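Local coordinates for protein putative trimethylamine methyltransferase (Rhizobium meliloti, PDB 4YYC) that probably acts as a methyltransferase of the trimethylamine methyltransferase (MttB) family, at residues P124-Q129 and Y203-F208. Residues are numbered along the deposited sequence; the frame is centred on the assembly and turned at random.
Sequences PERNAQ and YSDKPF
Arg126 reaches across to Asp205 in a salt bridge made by NE alone: Arg126 NE gives its hydrogen to Asp205 OD1 at 2.9 Å, along a bent path of 142° at the hydrogen. The oxygen sits at the edge of the guanidinium, almost in its plane, whereas the donor meets OD1 on the syn side but tilted from the carboxylate plane. With the two flat groups turned 72° apart, a paired, two-pronged grip is not made; a water closes the ring instead, accepting from Arg126 NH2 (3.1 Å) and donating to Asp205 OD2 (2.7 Å). Asp205 OD2 is also bound by Asn123 ND2, so both carboxylate oxygens are satisfied. A bend at chi2 (-133°) brings the arginine chain against residues 205-206, where Arg126 CD lies 3.5 Å from Lys206 CG. Beyond that point the lysine runs on extended, and Lys206 NZ is held chiefly by Met174 O, with the carbonyls of Ala168 and Tyr169 and the hydroxyl of Ser40 as further acceptors. Ser204 OG accepts from Lys206 N at 3.2 Å, an ST turn that spans Asp205. Alongside, Pro207 CD rests 3.3 Å from Arg126 O, and Pro207 CG makes a loose apolar contact with Ala128 CB, at the start of strand 128-131. By contrast, Asp205 O is buried here without a partner. A leucine in place of Arg126 would probably leave Asp205 OD1 without its charged mate and the bridging water without its guanidinium donor. The contact thus ties the 3-10 segment 124-126, just before strand 128-131, to the loop linking helix 192-202 with strand 208-209, and its chemistry implies a largely buried aspartate whose negative charge is probably balanced by Arg126.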
ATOM      1  N   PRO A 124      -4.387 -24.819 -21.654  1.00 25.11           N
ATOM      2  CA  PRO A 124      -3.204 -25.075 -20.825  1.00 25.41           C
ATOM      3  C   PRO A 124      -2.240 -23.914 -20.702  1.00 25.77           C
ATOM      4  O   PRO A 124      -1.515 -23.814 -19.713  1.00 24.84           O
ATOM      5  CB  PRO A 124      -2.527 -26.250 -21.535  1.00 26.52           C
ATOM      6  CG  PRO A 124      -3.619 -26.893 -22.303  1.00 27.27           C
ATOM      7  CD  PRO A 124      -4.474 -25.765 -22.770  1.00 26.71           C
ATOM      8  N   GLU A 125      -2.280 -22.994 -21.646  1.00 27.30           N
ATOM      9  CA  GLU A 125      -1.493 -21.763 -21.516  1.00 28.29           C
ATOM     10  C   GLU A 125      -1.883 -20.905 -20.316  1.00 26.40           C
ATOM     11  O   GLU A 125      -1.106 -20.042 -19.886  1.00 25.83           O
ATOM     12  CB  GLU A 125      -1.605 -20.921 -22.764  1.00 31.39           C
ATOM     13  CG  GLU A 125      -0.937 -21.563 -23.961  1.00 35.67           C
ATOM     14  CD  GLU A 125       0.517 -21.964 -23.679  1.00 38.07           C
ATOM     15  OE1 GLU A 125       1.330 -21.043 -23.441  1.00 40.44           O
ATOM     16  OE2 GLU A 125       0.829 -23.192 -23.658  1.00 43.03           O
ATOM     17  N   ARG A 126      -3.082 -21.121 -19.799  1.00 24.72           N
ATOM     18  CA  ARG A 126      -3.592 -20.383 -18.655  1.00 23.73           C
ATOM     19  C   ARG A 126      -3.427 -21.141 -17.352  1.00 21.56           C
ATOM     20  O   ARG A 126      -3.928 -20.727 -16.332  1.00 20.03           O
ATOM     21  CB  ARG A 126      -5.030 -19.967 -18.873  1.00 25.39           C
ATOM     22  CG  ARG A 126      -5.192 -19.257 -20.208  1.00 29.12           C
ATOM     23  CD  ARG A 126      -5.975 -18.009 -20.071  1.00 32.14           C
ATOM     24  NE  ARG A 126      -6.269 -17.322 -21.331  1.00 35.77           N
ATOM     25  CZ  ARG A 126      -5.415 -16.596 -22.039  1.00 37.72           C
ATOM     26  NH1 ARG A 126      -4.134 -16.477 -21.686  1.00 39.72           N
ATOM     27  NH2 ARG A 126      -5.859 -15.977 -23.127  1.00 40.10           N
ATOM     28  N   ASN A 127      -2.713 -22.270 -17.373  1.00 20.88           N
ATOM     29  CA  ASN A 127      -2.433 -22.990 -16.127  1.00 20.14           C
ATOM     30  C   ASN A 127      -1.744 -22.047 -15.144  1.00 19.54           C
ATOM     31  O   ASN A 127      -0.973 -21.188 -15.570  1.00 19.66           O
ATOM     32  CB  ASN A 127      -1.490 -24.176 -16.361  1.00 20.55           C
ATOM     33  CG  ASN A 127      -2.138 -25.341 -17.096  1.00 21.40           C
ATOM     34  OD1 ASN A 127      -3.341 -25.361 -17.398  1.00 21.35           O
ATOM     35  ND2 ASN A 127      -1.301 -26.331 -17.437  1.00 22.23           N
ATOM     36  N   ALA A 128      -2.001 -22.224 -13.848  1.00 19.14           N
ATOM     37  CA  ALA A 128      -1.428 -21.349 -12.804  1.00 18.80           C
ATOM     38  C   ALA A 128      -0.779 -22.177 -11.736  1.00 18.96           C
ATOM     39  O   ALA A 128      -1.353 -23.146 -11.282  1.00 19.51           O
ATOM     40  CB  ALA A 128      -2.495 -20.489 -12.179  1.00 18.44           C
ATOM     41  N   GLN A 129       0.407 -21.799 -11.327  1.00 18.94           N
ATOM     42  CA  GLN A 129       1.047 -22.429 -10.196  1.00 19.35           C
ATOM     43  C   GLN A 129       0.423 -21.925  -8.924  1.00 17.69           C
ATOM     44  O   GLN A 129       0.352 -20.719  -8.735  1.00 16.42           O
ATOM     45  CB  GLN A 129       2.571 -22.180 -10.156  1.00 21.56           C
ATOM     46  CG  GLN A 129       3.237 -22.814  -8.932  1.00 23.58           C
ATOM     47  CD  GLN A 129       4.737 -22.630  -8.910  1.00 25.76           C
ATOM     48  OE1 GLN A 129       5.397 -23.110  -9.840  1.00 29.04           O
ATOM     49  NE2 GLN A 129       5.317 -21.979  -7.843  1.00 25.25           N
ATOM     50  N   TYR A 203     -17.480 -18.853 -21.055  1.00 19.09           N
ATOM     51  CA  TYR A 203     -17.089 -17.461 -21.240  1.00 18.78           C
ATOM     52  C   TYR A 203     -15.657 -17.179 -20.866  1.00 17.92           C
ATOM     53  O   TYR A 203     -15.175 -16.045 -21.039  1.00 17.70           O
ATOM     54  CB  TYR A 203     -18.039 -16.541 -20.499  1.00 18.71           C
ATOM     55  CG  TYR A 203     -19.461 -16.661 -21.008  1.00 20.05           C
ATOM     56  CD1 TYR A 203     -19.818 -16.115 -22.226  1.00 20.97           C
ATOM     57  CD2 TYR A 203     -20.424 -17.364 -20.299  1.00 20.32           C
ATOM     58  CE1 TYR A 203     -21.120 -16.237 -22.700  1.00 22.49           C
ATOM     59  CE2 TYR A 203     -21.728 -17.515 -20.760  1.00 21.47           C
ATOM     60  CZ  TYR A 203     -22.073 -16.935 -21.953  1.00 22.70           C
ATOM     61  OH  TYR A 203     -23.365 -17.094 -22.424  1.00 24.40           O
ATOM     62  N   SER A 204     -14.937 -18.203 -20.410  1.00 17.52           N
ATOM     63  CA  SER A 204     -13.519 -18.020 -20.055  1.00 17.39           C
ATOM     64  C   SER A 204     -12.776 -19.313 -20.353  1.00 17.96           C
ATOM     65  O   SER A 204     -13.417 -20.374 -20.507  1.00 18.12           O
ATOM     66  CB  SER A 204     -13.397 -17.730 -18.575  1.00 16.93           C
ATOM     67  OG  SER A 204     -12.069 -17.326 -18.272  1.00 16.42           O
ATOM     68  N   ASP A 205     -11.460 -19.229 -20.406  1.00 17.99           N
ATOM     69  CA  ASP A 205     -10.607 -20.416 -20.435  1.00 18.76           C
ATOM     70  C   ASP A 205      -9.542 -20.378 -19.341  1.00 17.96           C
ATOM     71  O   ASP A 205      -8.576 -21.123 -19.409  1.00 18.01           O
ATOM     72  CB  ASP A 205      -9.987 -20.619 -21.823  1.00 20.42           C
ATOM     73  CG  ASP A 205      -9.090 -19.478 -22.251  1.00 21.32           C
ATOM     74  OD1 ASP A 205      -8.915 -18.523 -21.497  1.00 21.01           O
ATOM     75  OD2 ASP A 205      -8.522 -19.590 -23.381  1.00 24.14           O
ATOM     76  N   LYS A 206      -9.756 -19.513 -18.349  1.00 16.99           N
ATOM     77  CA  LYS A 206      -8.878 -19.393 -17.196  1.00 16.99           C
ATOM     78  C   LYS A 206      -9.315 -20.374 -16.119  1.00 17.04           C
ATOM     79  O   LYS A 206     -10.447 -20.799 -16.090  1.00 17.36           O
ATOM     80  CB  LYS A 206      -8.860 -17.953 -16.675  1.00 16.61           C
ATOM     81  CG  LYS A 206      -8.197 -16.967 -17.613  1.00 17.11           C
ATOM     82  CD  LYS A 206      -8.239 -15.508 -17.180  1.00 16.86           C
ATOM     83  CE  LYS A 206      -7.582 -14.614 -18.217  1.00 17.39           C
ATOM     84  NZ  LYS A 206      -7.582 -13.201 -17.752  1.00 17.49           N
ATOM     85  N   PRO A 207      -8.416 -20.733 -15.195  1.00 16.69           N
ATOM     86  CA  PRO A 207      -8.789 -21.729 -14.181  1.00 16.59           C
ATOM     87  C   PRO A 207      -9.903 -21.215 -13.260  1.00 16.17           C
ATOM     88  O   PRO A 207      -9.925 -20.054 -12.926  1.00 15.96           O
ATOM     89  CB  PRO A 207      -7.527 -21.964 -13.396  1.00 16.89           C
ATOM     90  CG  PRO A 207      -6.519 -21.087 -13.940  1.00 17.30           C
ATOM     91  CD  PRO A 207      -7.009 -20.331 -15.118  1.00 16.98           C
ATOM     92  N   PHE A 208     -10.810 -22.100 -12.887  1.00 15.88           N
ATOM     93  CA  PHE A 208     -12.018 -21.707 -12.169  1.00 15.75           C
ATOM     94  C   PHE A 208     -12.190 -22.502 -10.888  1.00 15.66           C
ATOM     95  O   PHE A 208     -11.486 -23.505 -10.652  1.00 16.22           O
ATOM     96  CB  PHE A 208     -13.227 -21.788 -13.103  1.00 16.25           C
ATOM     97  CG  PHE A 208     -13.567 -23.188 -13.552  1.00 16.92           C
ATOM     98  CD1 PHE A 208     -14.332 -24.012 -12.752  1.00 17.39           C
ATOM     99  CD2 PHE A 208     -13.100 -23.698 -14.770  1.00 17.61           C
ATOM    100  CE1 PHE A 208     -14.676 -25.297 -13.164  1.00 18.27           C
ATOM    101  CE2 PHE A 208     -13.411 -24.982 -15.167  1.00 18.31           C
ATOM    102  CZ  PHE A 208     -14.203 -25.793 -14.359  1.00 18.32           C
TER
HETATM  103  O   HOH W   1      -8.116 -17.297 -24.711  1.00 34.16           O